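Local coordinates for aminoglycoside 3'-phosphotransferase AphA1-IAB (PDB 4GKH), which transfers a phosphate from a nucleoside triphosphate to the 3'-hydroxyl of kanamycin and related aminoglycosides, giving resistance to these antibiotics, at residues 25-30 with 45-50; 194-199 with 222-227; 226-231 with 263-268. All blocks are in the same frame, centred on the assembly; numbering follows the deposited sequence.

How the interactions relate
Interaction 1 comes first along the chain, in the five-stranded antiparallel sheet of the nucleotide-binding lobe of this kinase-like fold, and closes before the other two begin. Its centre lies about 36 Å from that of interaction 2 and about 39 Å from that of interaction 3, on the opposite side of the chain's centre. Interactions 2 and 3 are neighbours, their centres about 9 Å apart; they share R226 and Y227, where strand 224-225 passes into helix 227-237. D229 of that helix accepts from H197 N and G198 N, so the helix packed in interaction 3 also supports the catalytic loop that interaction 2 carries to kanamycin.

Interaction 1: 25-30 with 45-50; sequences YGYRWA and YGKPNA
The backbone N of R28 donates to Y45 O at 2.7 Å, and a longer return bond of 3.1 Å from Y45 N to R28 O makes the two residues an antiparallel hydrogen-bonded pair. Their side chains leave the same face of the sheet. With CG set between its own N and carbonyl carbon (chi1 69°), the Y45 ring folds back over the adjacent strand. There R28 CB lies over one ring face in a CH-pi contact, 3.9 Å from the Y45 centroid, while A30 CB touches Y45 CE1 at 4.0 Å. The arginine runs on extended, and one water, met at the guanidinium edge, joins R28 NE to G46 O; a second links Y45 OH with W29 O.

Past this pair K47, fully extended, crosses the Y27 side chain at about a right angle. K47 CD sits over the ring face in a CH-pi contact, 3.8 Å from the Y27 centroid, and K47 NZ reaches Y25 O at 2.9 Å, tilted out of the carbonyl plane. Y27 OH touches A50 CB at 3.5 Å, at the end of the type II turn K47-A50, and bonds to P51 O.

The contact ties the outermost strand 28-32 to the surface connection between strands 40-45 and 53-59, with Y27 resting on L44 and L53 and W29 on L44 and L55.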
loop_
_atom_site.group_PDB
_atom_site.type_symbol
_atom_site.label_atom_id
_atom_site.label_comp_id
_atom_site.label_asym_id
_atom_site.label_seq_id
_atom_site.Cartn_x
_atom_site.Cartn_y
_atom_site.Cartn_z
ATOM N N TYR A 25 -8.888 1.486 27.183
ATOM C CA TYR A 25 -8.657 1.058 28.564
ATOM C C TYR A 25 -8.103 -0.365 28.699
ATOM O O TYR A 25 -8.534 -1.277 27.997
ATOM C CB TYR A 25 -9.946 1.187 29.381
ATOM C CG TYR A 25 -9.748 0.937 30.859
ATOM C CD1 TYR A 25 -9.296 1.948 31.698
ATOM C CD2 TYR A 25 -10.002 -0.309 31.415
ATOM C CE1 TYR A 25 -9.109 1.725 33.045
ATOM C CE2 TYR A 25 -9.824 -0.541 32.766
ATOM C CZ TYR A 25 -9.374 0.479 33.576
ATOM O OH TYR A 25 -9.188 0.255 34.921
ATOM N N GLY A 26 -7.138 -0.536 29.603
ATOM C CA GLY A 26 -6.603 -1.846 29.940
ATOM C C GLY A 26 -5.659 -2.501 28.939
ATOM O O GLY A 26 -5.369 -3.695 29.047
ATOM N N TYR A 27 -5.174 -1.734 27.968
ATOM C CA TYR A 27 -4.284 -2.279 26.947
ATOM C C TYR A 27 -2.835 -1.975 27.285
ATOM O O TYR A 27 -2.536 -0.944 27.887
ATOM C CB TYR A 27 -4.601 -1.688 25.572
ATOM C CG TYR A 27 -5.678 -2.419 24.802
ATOM C CD1 TYR A 27 -5.424 -3.657 24.213
ATOM C CD2 TYR A 27 -6.946 -1.870 24.650
ATOM C CE1 TYR A 27 -6.411 -4.333 23.499
ATOM C CE2 TYR A 27 -7.940 -2.534 23.934
ATOM C CZ TYR A 27 -7.665 -3.765 23.363
ATOM O OH TYR A 27 -8.642 -4.427 22.654
ATOM N N ARG A 28 -1.936 -2.873 26.896
ATOM C CA ARG A 28 -0.510 -2.565 26.909
ATOM C C ARG A 28 -0.174 -1.829 25.622
ATOM O O ARG A 28 -0.812 -2.061 24.592
ATOM C CB ARG A 28 0.330 -3.844 27.021
ATOM C CG ARG A 28 0.135 -4.619 28.304
ATOM C CD ARG A 28 1.157 -5.757 28.428
ATOM N NE ARG A 28 0.937 -6.547 29.637
ATOM C CZ ARG A 28 1.395 -6.216 30.843
ATOM N NH1 ARG A 28 1.139 -6.992 31.890
ATOM N NH2 ARG A 28 2.111 -5.110 31.005
ATOM N N TRP A 29 0.819 -0.939 25.672
ATOM C CA TRP A 29 1.143 -0.110 24.505
ATOM C C TRP A 29 2.537 -0.382 23.962
ATOM O O TRP A 29 3.499 -0.429 24.718
ATOM C CB TRP A 29 1.056 1.376 24.862
ATOM C CG TRP A 29 -0.343 1.876 25.067
ATOM C CD1 TRP A 29 -1.147 1.644 26.142
ATOM C CD2 TRP A 29 -1.092 2.715 24.176
ATOM N NE1 TRP A 29 -2.358 2.276 25.973
ATOM C CE2 TRP A 29 -2.349 2.937 24.771
ATOM C CE3 TRP A 29 -0.821 3.294 22.929
ATOM C CZ2 TRP A 29 -3.334 3.716 24.166
ATOM C CZ3 TRP A 29 -1.802 4.061 22.324
ATOM C CH2 TRP A 29 -3.041 4.272 22.946
ATOM N N ALA A 30 2.640 -0.534 22.647
ATOM C CA ALA A 30 3.941 -0.587 21.987
ATOM C C ALA A 30 3.924 0.367 20.799
ATOM O O ALA A 30 2.860 0.723 20.304
ATOM C CB ALA A 30 4.271 -2.001 21.542
ATOM N N TYR A 45 -2.252 -4.277 22.967
ATOM C CA TYR A 45 -2.271 -5.725 23.130
ATOM C C TYR A 45 -2.274 -6.067 24.614
ATOM O O TYR A 45 -2.240 -5.175 25.468
ATOM C CB TYR A 45 -1.037 -6.354 22.455
ATOM C CG TYR A 45 0.264 -6.023 23.168
ATOM C CD1 TYR A 45 0.863 -4.767 23.032
ATOM C CD2 TYR A 45 0.888 -6.959 23.989
ATOM C CE1 TYR A 45 2.055 -4.454 23.706
ATOM C CE2 TYR A 45 2.071 -6.657 24.661
ATOM C CZ TYR A 45 2.649 -5.409 24.512
ATOM O OH TYR A 45 3.817 -5.119 25.182
ATOM N N GLY A 46 -2.305 -7.359 24.920
ATOM C CA GLY A 46 -2.148 -7.815 26.290
ATOM C C GLY A 46 -3.366 -7.608 27.170
ATOM O O GLY A 46 -3.277 -7.734 28.391
ATOM N N LYS A 47 -4.507 -7.284 26.566
ATOM C CA LYS A 47 -5.734 -7.119 27.343
ATOM C C LYS A 47 -6.527 -8.415 27.364
ATOM O O LYS A 47 -6.938 -8.908 26.309
ATOM C CB LYS A 47 -6.605 -5.990 26.781
ATOM C CG LYS A 47 -7.847 -5.695 27.622
ATOM C CD LYS A 47 -8.648 -4.528 27.044
ATOM C CE LYS A 47 -9.894 -4.233 27.877
ATOM N NZ LYS A 47 -10.669 -3.119 27.263
ATOM N N PRO A 48 -6.733 -8.980 28.564
ATOM C CA PRO A 48 -7.511 -10.216 28.691
ATOM C C PRO A 48 -8.892 -10.099 28.036
ATOM O O PRO A 48 -9.568 -9.082 28.189
ATOM C CB PRO A 48 -7.639 -10.389 30.211
ATOM C CG PRO A 48 -6.422 -9.731 30.761
ATOM C CD PRO A 48 -6.184 -8.538 29.860
ATOM N N ASN A 49 -9.282 -11.126 27.289
ATOM C CA ASN A 49 -10.587 -11.167 26.634
ATOM C C ASN A 49 -10.837 -10.027 25.655
ATOM O O ASN A 49 -11.982 -9.644 25.422
ATOM C CB ASN A 49 -11.706 -11.213 27.679
ATOM C CG ASN A 49 -11.575 -12.394 28.618
ATOM O OD1 ASN A 49 -11.409 -13.538 28.182
ATOM N ND2 ASN A 49 -11.639 -12.122 29.922
ATOM N N ALA A 50 -9.766 -9.484 25.083
ATOM C CA ALA A 50 -9.896 -8.405 24.114
ATOM C C ALA A 50 -8.914 -8.596 22.962
ATOM O O ALA A 50 -7.809 -9.105 23.165
ATOM C CB ALA A 50 -9.675 -7.061 24.789
HETATM O O HOH W 1 -0.874 -8.761 29.235
HETATM O O HOH W 2 4.848 -2.802 25.367
#

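Interaction 2: 194-199 with 222-227; sequences VVTHGD and GIADRY. With KAN (kanamycin a), chain M.
A chi1 of 63° swings T196 OG1 between its own N and carbonyl carbon, directly toward G222 O, and R226, bent at chi3 (79°), brings its guanidinium back across V194. G222 O is gripped twice: T196 OG1 donates at 2.8 Å and T196 N at 3.0 Å, from opposite faces of the carbonyl plane. The same rotation sets T196 OG1 3.5 Å from A224 CB and directs the threonine methyl at the D225 backbone.

V194 and A224 form an antiparallel hydrogen-bonded pair, in which V194 N donates to A224 O at 2.9 Å and A224 N donates back to V194 O; V195 and I223, between this pair and T196 with G222, are a non-hydrogen-bonded pair. V194 CG1 lies over one face of the guanidinium, 3.6 Å from R226 NH2, toward the rim of the group. D192, salt-bridged to R226 NE, and Y252, bonded to NH1, help to fix it there. D225 OD1 caps the helix that follows, accepting from Y227 N at 2.8 Å, while OD2 takes D192 N and K261 NZ.

The strand of V194 to T196 leads into H197-G198-D199, the HGD sequence that in this family corresponds to the HRD of protein kinases. H197 ND1 accepts from D199 N at 3.0 Å, close to the ring plane, and NE2 meets I216 O, a pattern consistent with a neutral ring protonated at NE2 that holds the loop in shape. D199 OD2, in turn, accepts from kanamycin O7 at 2.5 Å. O7 is the 3'-hydroxyl, so this short bond places the group to be phosphorylated on the carboxylate, consistent with D199 acting as the proton acceptor.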
loop_
_atom_site.group_PDB
_atom_site.type_symbol
_atom_site.label_atom_id
_atom_site.label_comp_id
_atom_site.label_asym_id
_atom_site.label_seq_id
_atom_site.Cartn_x
_atom_site.Cartn_y
_atom_site.Cartn_z
ATOM N N VAL A 194 -8.530 0.986 -13.147
ATOM C CA VAL A 194 -9.235 0.052 -12.286
ATOM C C VAL A 194 -9.155 0.621 -10.886
ATOM O O VAL A 194 -8.435 1.592 -10.650
ATOM C CB VAL A 194 -8.542 -1.321 -12.268
ATOM C CG1 VAL A 194 -8.552 -1.956 -13.679
ATOM C CG2 VAL A 194 -7.122 -1.171 -11.743
ATOM N N VAL A 195 -9.881 0.026 -9.950
ATOM C CA VAL A 195 -9.693 0.383 -8.542
ATOM C C VAL A 195 -8.344 -0.165 -8.059
ATOM O O VAL A 195 -8.103 -1.380 -8.123
ATOM C CB VAL A 195 -10.828 -0.203 -7.651
ATOM C CG1 VAL A 195 -10.574 0.146 -6.190
ATOM C CG2 VAL A 195 -12.218 0.316 -8.106
ATOM N N THR A 196 -7.460 0.718 -7.592
ATOM C CA THR A 196 -6.130 0.289 -7.155
ATOM C C THR A 196 -5.925 0.495 -5.666
ATOM O O THR A 196 -6.595 1.321 -5.032
ATOM C CB THR A 196 -4.975 1.013 -7.899
ATOM O OG1 THR A 196 -5.038 2.416 -7.620
ATOM C CG2 THR A 196 -5.050 0.767 -9.409
ATOM N N HIS A 197 -4.984 -0.262 -5.112
ATOM C CA HIS A 197 -4.643 -0.157 -3.698
ATOM C C HIS A 197 -3.704 1.031 -3.487
ATOM O O HIS A 197 -3.855 1.818 -2.548
ATOM C CB HIS A 197 -3.940 -1.456 -3.270
ATOM C CG HIS A 197 -3.484 -1.456 -1.845
ATOM N ND1 HIS A 197 -2.311 -0.860 -1.440
ATOM C CD2 HIS A 197 -4.032 -1.999 -0.734
ATOM C CE1 HIS A 197 -2.163 -1.017 -0.138
ATOM N NE2 HIS A 197 -3.197 -1.703 0.316
ATOM N N GLY A 198 -2.714 1.150 -4.363
ATOM C CA GLY A 198 -1.761 2.248 -4.292
ATOM C C GLY A 198 -0.412 1.961 -3.648
ATOM O O GLY A 198 0.557 2.680 -3.896
ATOM N N ASP A 199 -0.358 0.946 -2.794
ATOM C CA ASP A 199 0.910 0.479 -2.225
ATOM C C ASP A 199 0.851 -1.041 -2.038
ATOM O O ASP A 199 0.945 -1.546 -0.929
ATOM C CB ASP A 199 1.214 1.227 -0.905
ATOM C CG ASP A 199 2.651 1.057 -0.441
ATOM O OD1 ASP A 199 3.458 0.429 -1.162
ATOM O OD2 ASP A 199 2.978 1.573 0.649
ATOM N N GLY A 222 -7.542 4.372 -4.949
ATOM C CA GLY A 222 -8.322 5.182 -5.868
ATOM C C GLY A 222 -8.239 4.645 -7.278
ATOM O O GLY A 222 -7.513 3.676 -7.531
ATOM N N ILE A 223 -8.998 5.248 -8.193
ATOM C CA ILE A 223 -8.922 4.850 -9.595
ATOM C C ILE A 223 -7.552 5.234 -10.190
ATOM O O ILE A 223 -7.139 6.392 -10.127
ATOM C CB ILE A 223 -10.058 5.460 -10.424
ATOM C CG1 ILE A 223 -11.427 4.998 -9.879
ATOM C CG2 ILE A 223 -9.886 5.082 -11.904
ATOM C CD1 ILE A 223 -12.640 5.714 -10.500
ATOM N N ALA A 224 -6.856 4.251 -10.755
ATOM C CA ALA A 224 -5.550 4.461 -11.392
ATOM C C ALA A 224 -5.291 3.345 -12.410
ATOM O O ALA A 224 -6.103 2.426 -12.562
ATOM C CB ALA A 224 -4.453 4.510 -10.340
ATOM N N ASP A 225 -4.177 3.417 -13.129
ATOM C CA ASP A 225 -3.859 2.346 -14.085
ATOM C C ASP A 225 -3.560 1.063 -13.298
ATOM O O ASP A 225 -2.987 1.135 -12.215
ATOM C CB ASP A 225 -2.655 2.739 -14.955
ATOM C CG ASP A 225 -2.373 1.726 -16.044
ATOM O OD1 ASP A 225 -1.647 0.746 -15.768
ATOM O OD2 ASP A 225 -2.889 1.902 -17.168
ATOM N N ARG A 226 -3.920 -0.107 -13.837
ATOM C CA ARG A 226 -3.677 -1.362 -13.101
ATOM C C ARG A 226 -2.188 -1.597 -12.791
ATOM O O ARG A 226 -1.849 -2.274 -11.825
ATOM C CB ARG A 226 -4.304 -2.574 -13.816
ATOM C CG ARG A 226 -3.724 -2.908 -15.177
ATOM C CD ARG A 226 -4.437 -4.113 -15.832
ATOM N NE ARG A 226 -5.715 -3.759 -16.445
ATOM C CZ ARG A 226 -6.900 -4.251 -16.078
ATOM N NH1 ARG A 226 -6.998 -5.131 -15.097
ATOM N NH2 ARG A 226 -8.002 -3.857 -16.702
ATOM N N TYR A 227 -1.294 -1.018 -13.588
ATOM C CA TYR A 227 0.144 -1.182 -13.332
ATOM C C TYR A 227 0.650 -0.450 -12.075
ATOM O O TYR A 227 1.778 -0.673 -11.631
ATOM C CB TYR A 227 0.973 -0.801 -14.568
ATOM C CG TYR A 227 1.053 -1.907 -15.602
ATOM C CD1 TYR A 227 -0.047 -2.229 -16.394
ATOM C CD2 TYR A 227 2.235 -2.620 -15.796
ATOM C CE1 TYR A 227 0.015 -3.248 -17.338
ATOM C CE2 TYR A 227 2.310 -3.636 -16.739
ATOM C CZ TYR A 227 1.199 -3.942 -17.511
ATOM O OH TYR A 227 1.285 -4.946 -18.455
HETATM C C1 KAN M . 8.709 2.271 0.951
HETATM C C2 KAN M . 7.464 1.627 1.520
HETATM C C3 KAN M . 6.234 2.501 1.373
HETATM C C4 KAN M . 6.499 3.822 2.096
HETATM C C5 KAN M . 7.705 4.481 1.454
HETATM C C6 KAN M . 7.916 5.769 2.249
HETATM C C7 KAN M . 11.234 2.059 -3.688
HETATM C C8 KAN M . 11.542 1.296 -2.425
HETATM C C9 KAN M . 10.235 1.187 -1.608
HETATM C C10 KAN M . 9.710 2.583 -1.209
HETATM C C11 KAN M . 9.385 3.322 -2.531
HETATM C C12 KAN M . 10.663 3.446 -3.353
HETATM C C13 KAN M . 12.912 -0.681 -1.908
HETATM C C14 KAN M . 13.888 -1.435 -2.813
HETATM C C15 KAN M . 13.247 -2.500 -3.673
HETATM C C16 KAN M . 12.561 -3.498 -2.766
HETATM C C17 KAN M . 11.519 -2.725 -1.968
HETATM C C18 KAN M . 10.597 -3.636 -1.126
HETATM N N1 KAN M . 9.065 6.501 1.705
HETATM N N2 KAN M . 8.883 4.669 -2.208
HETATM N N3 KAN M . 12.522 2.166 -4.411
HETATM N N4 KAN M . 14.275 -3.203 -4.453
HETATM O O5 KAN M . 8.846 3.595 1.582
HETATM O O6 KAN M . 7.252 0.372 0.849
HETATM O O7 KAN M . 5.129 1.811 1.973
HETATM O O8 KAN M . 5.377 4.702 1.954
HETATM O O9 KAN M . 8.489 2.474 -0.449
HETATM O O10 KAN M . 10.402 0.295 -0.476
HETATM O O11 KAN M . 12.086 0.018 -2.838
HETATM O O12 KAN M . 12.160 -1.679 -1.173
HETATM O O13 KAN M . 14.570 -0.435 -3.577
HETATM O O14 KAN M . 11.918 -4.470 -3.581
HETATM O O15 KAN M . 9.527 -2.835 -0.551
#

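Interaction 3: 226-231 with 263-268; sequences RYQDLA and QFHLML
H265 is the side chain that fills the join, its imidazole laid flat against the first turn of helix 227-237. Q228 N and the carbonyl carbon of Y227 lie over one face of the ring, and F264 CD2 covers the opposite face over its centre. Y227 CB reaches H265 ND1 at 3.6 Å, while Q228 OE1 approaches H265 CD2 at 3.3 Å with the amide turned 68° from the ring plane. Next along, A231 CB meets H265 CB at 3.6 Å, and the L266 CD2 methyl comes to 3.5 Å from A231 O.

The small A231 thus faces the partner helix where the two segments, 8.6 Å apart at their axes, cross at -75°; both helices belong to the larger, helical lobe of the kinase-like fold.

Further out, H265 ND1 is bonded to K261 O one turn earlier, which, with the packing on both faces, helps to set the rotation of the ring. A water donates both to Q228 OE1 and to H265 O, bridging the helices. Q228 bends at chi2 (62°), and its NE2 bonds to G198 O in the loop before the proposed proton acceptor D199. L268 packs against R149 and L150 of helix 146-158.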
loop_
_atom_site.group_PDB
_atom_site.type_symbol
_atom_site.label_atom_id
_atom_site.label_comp_id
_atom_site.label_asym_id
_atom_site.label_seq_id
_atom_site.Cartn_x
_atom_site.Cartn_y
_atom_site.Cartn_z
ATOM N N ARG A 226 -3.920 -0.107 -13.837
ATOM C CA ARG A 226 -3.677 -1.362 -13.101
ATOM C C ARG A 226 -2.188 -1.597 -12.791
ATOM O O ARG A 226 -1.849 -2.274 -11.825
ATOM C CB ARG A 226 -4.304 -2.574 -13.816
ATOM C CG ARG A 226 -3.724 -2.908 -15.177
ATOM C CD ARG A 226 -4.437 -4.113 -15.832
ATOM N NE ARG A 226 -5.715 -3.759 -16.445
ATOM C CZ ARG A 226 -6.900 -4.251 -16.078
ATOM N NH1 ARG A 226 -6.998 -5.131 -15.097
ATOM N NH2 ARG A 226 -8.002 -3.857 -16.702
ATOM N N TYR A 227 -1.294 -1.018 -13.588
ATOM C CA TYR A 227 0.144 -1.182 -13.332
ATOM C C TYR A 227 0.650 -0.450 -12.075
ATOM O O TYR A 227 1.778 -0.673 -11.631
ATOM C CB TYR A 227 0.973 -0.801 -14.568
ATOM C CG TYR A 227 1.053 -1.907 -15.602
ATOM C CD1 TYR A 227 -0.047 -2.229 -16.394
ATOM C CD2 TYR A 227 2.235 -2.620 -15.796
ATOM C CE1 TYR A 227 0.015 -3.248 -17.338
ATOM C CE2 TYR A 227 2.310 -3.636 -16.739
ATOM C CZ TYR A 227 1.199 -3.942 -17.511
ATOM O OH TYR A 227 1.285 -4.946 -18.455
ATOM N N GLN A 228 -0.171 0.418 -11.490
ATOM C CA GLN A 228 0.195 1.003 -10.200
ATOM C C GLN A 228 0.410 -0.088 -9.158
ATOM O O GLN A 228 1.326 -0.013 -8.343
ATOM C CB GLN A 228 -0.890 1.964 -9.690
ATOM C CG GLN A 228 -0.670 2.399 -8.222
ATOM C CD GLN A 228 0.638 3.163 -8.028
ATOM O OE1 GLN A 228 1.167 3.751 -8.970
ATOM N NE2 GLN A 228 1.166 3.152 -6.797
ATOM N N ASP A 229 -0.438 -1.109 -9.186
ATOM C CA ASP A 229 -0.336 -2.192 -8.210
ATOM C C ASP A 229 0.614 -3.271 -8.697
ATOM O O ASP A 229 1.408 -3.807 -7.923
ATOM C CB ASP A 229 -1.727 -2.788 -7.907
ATOM C CG ASP A 229 -2.626 -1.810 -7.105
ATOM O OD1 ASP A 229 -2.076 -0.921 -6.398
ATOM O OD2 ASP A 229 -3.873 -1.945 -7.189
ATOM N N LEU A 230 0.524 -3.591 -9.982
ATOM C CA LEU A 230 1.377 -4.617 -10.549
ATOM C C LEU A 230 2.851 -4.239 -10.396
ATOM O O LEU A 230 3.670 -5.097 -10.077
ATOM C CB LEU A 230 1.038 -4.850 -12.016
ATOM C CG LEU A 230 -0.280 -5.557 -12.329
ATOM C CD1 LEU A 230 -0.641 -5.309 -13.786
ATOM C CD2 LEU A 230 -0.171 -7.064 -12.032
ATOM N N ALA A 231 3.184 -2.962 -10.594
ATOM C CA ALA A 231 4.597 -2.549 -10.597
ATOM C C ALA A 231 5.231 -2.714 -9.229
ATOM O O ALA A 231 6.354 -3.219 -9.092
ATOM C CB ALA A 231 4.747 -1.093 -11.068
ATOM N N GLN A 263 7.765 0.499 -16.001
ATOM C CA GLN A 263 8.858 1.404 -15.665
ATOM C C GLN A 263 8.307 2.724 -15.146
ATOM O O GLN A 263 8.790 3.261 -14.138
ATOM C CB GLN A 263 9.726 1.646 -16.898
ATOM C CG GLN A 263 10.839 2.644 -16.679
ATOM C CD GLN A 263 12.066 2.026 -16.040
ATOM O OE1 GLN A 263 11.971 1.065 -15.272
ATOM N NE2 GLN A 263 13.234 2.573 -16.365
ATOM N N PHE A 264 7.288 3.248 -15.818
ATOM C CA PHE A 264 6.671 4.470 -15.328
ATOM C C PHE A 264 6.239 4.380 -13.863
ATOM O O PHE A 264 6.543 5.267 -13.066
ATOM C CB PHE A 264 5.501 4.957 -16.197
ATOM C CG PHE A 264 4.786 6.135 -15.590
ATOM C CD1 PHE A 264 5.286 7.418 -15.761
ATOM C CD2 PHE A 264 3.659 5.947 -14.788
ATOM C CE1 PHE A 264 4.645 8.513 -15.187
ATOM C CE2 PHE A 264 3.027 7.036 -14.195
ATOM C CZ PHE A 264 3.525 8.318 -14.400
ATOM N N HIS A 265 5.534 3.318 -13.497
ATOM C CA HIS A 265 5.004 3.225 -12.150
ATOM C C HIS A 265 6.068 2.961 -11.092
ATOM O O HIS A 265 5.944 3.423 -9.954
ATOM C CB HIS A 265 3.850 2.211 -12.074
ATOM C CG HIS A 265 2.596 2.695 -12.737
ATOM N ND1 HIS A 265 2.320 2.464 -14.070
ATOM C CD2 HIS A 265 1.579 3.459 -12.269
ATOM C CE1 HIS A 265 1.169 3.034 -14.383
ATOM N NE2 HIS A 265 0.698 3.644 -13.308
ATOM N N LEU A 266 7.118 2.239 -11.475
ATOM C CA LEU A 266 8.282 2.048 -10.607
ATOM C C LEU A 266 8.947 3.396 -10.334
ATOM O O LEU A 266 9.320 3.715 -9.205
ATOM C CB LEU A 266 9.292 1.129 -11.284
ATOM C CG LEU A 266 8.856 -0.334 -11.380
ATOM C CD1 LEU A 266 9.829 -1.126 -12.239
ATOM C CD2 LEU A 266 8.772 -0.903 -9.985
HETATM N N MSE A 267 9.108 4.182 -11.384
HETATM C CA MSE A 267 9.743 5.476 -11.217
HETATM C C MSE A 267 8.862 6.402 -10.370
HETATM O O MSE A 267 9.354 7.135 -9.512
HETATM C CB MSE A 267 10.084 6.083 -12.577
HETATM C CG MSE A 267 11.177 5.313 -13.325
HETATM SE SE MSE A 267 11.651 6.157 -14.982
HETATM C CE MSE A 267 12.963 7.392 -14.285
ATOM N N LEU A 268 7.554 6.336 -10.567
ATOM C CA LEU A 268 6.660 7.207 -9.794
ATOM C C LEU A 268 6.731 6.884 -8.309
ATOM O O LEU A 268 6.707 7.782 -7.462
ATOM C CB LEU A 268 5.222 7.102 -10.305
ATOM C CG LEU A 268 4.148 7.996 -9.668
ATOM C CD1 LEU A 268 4.453 9.470 -9.913
ATOM C CD2 LEU A 268 2.788 7.634 -10.245
HETATM O O HOH W 3 3.717 4.541 -8.542
#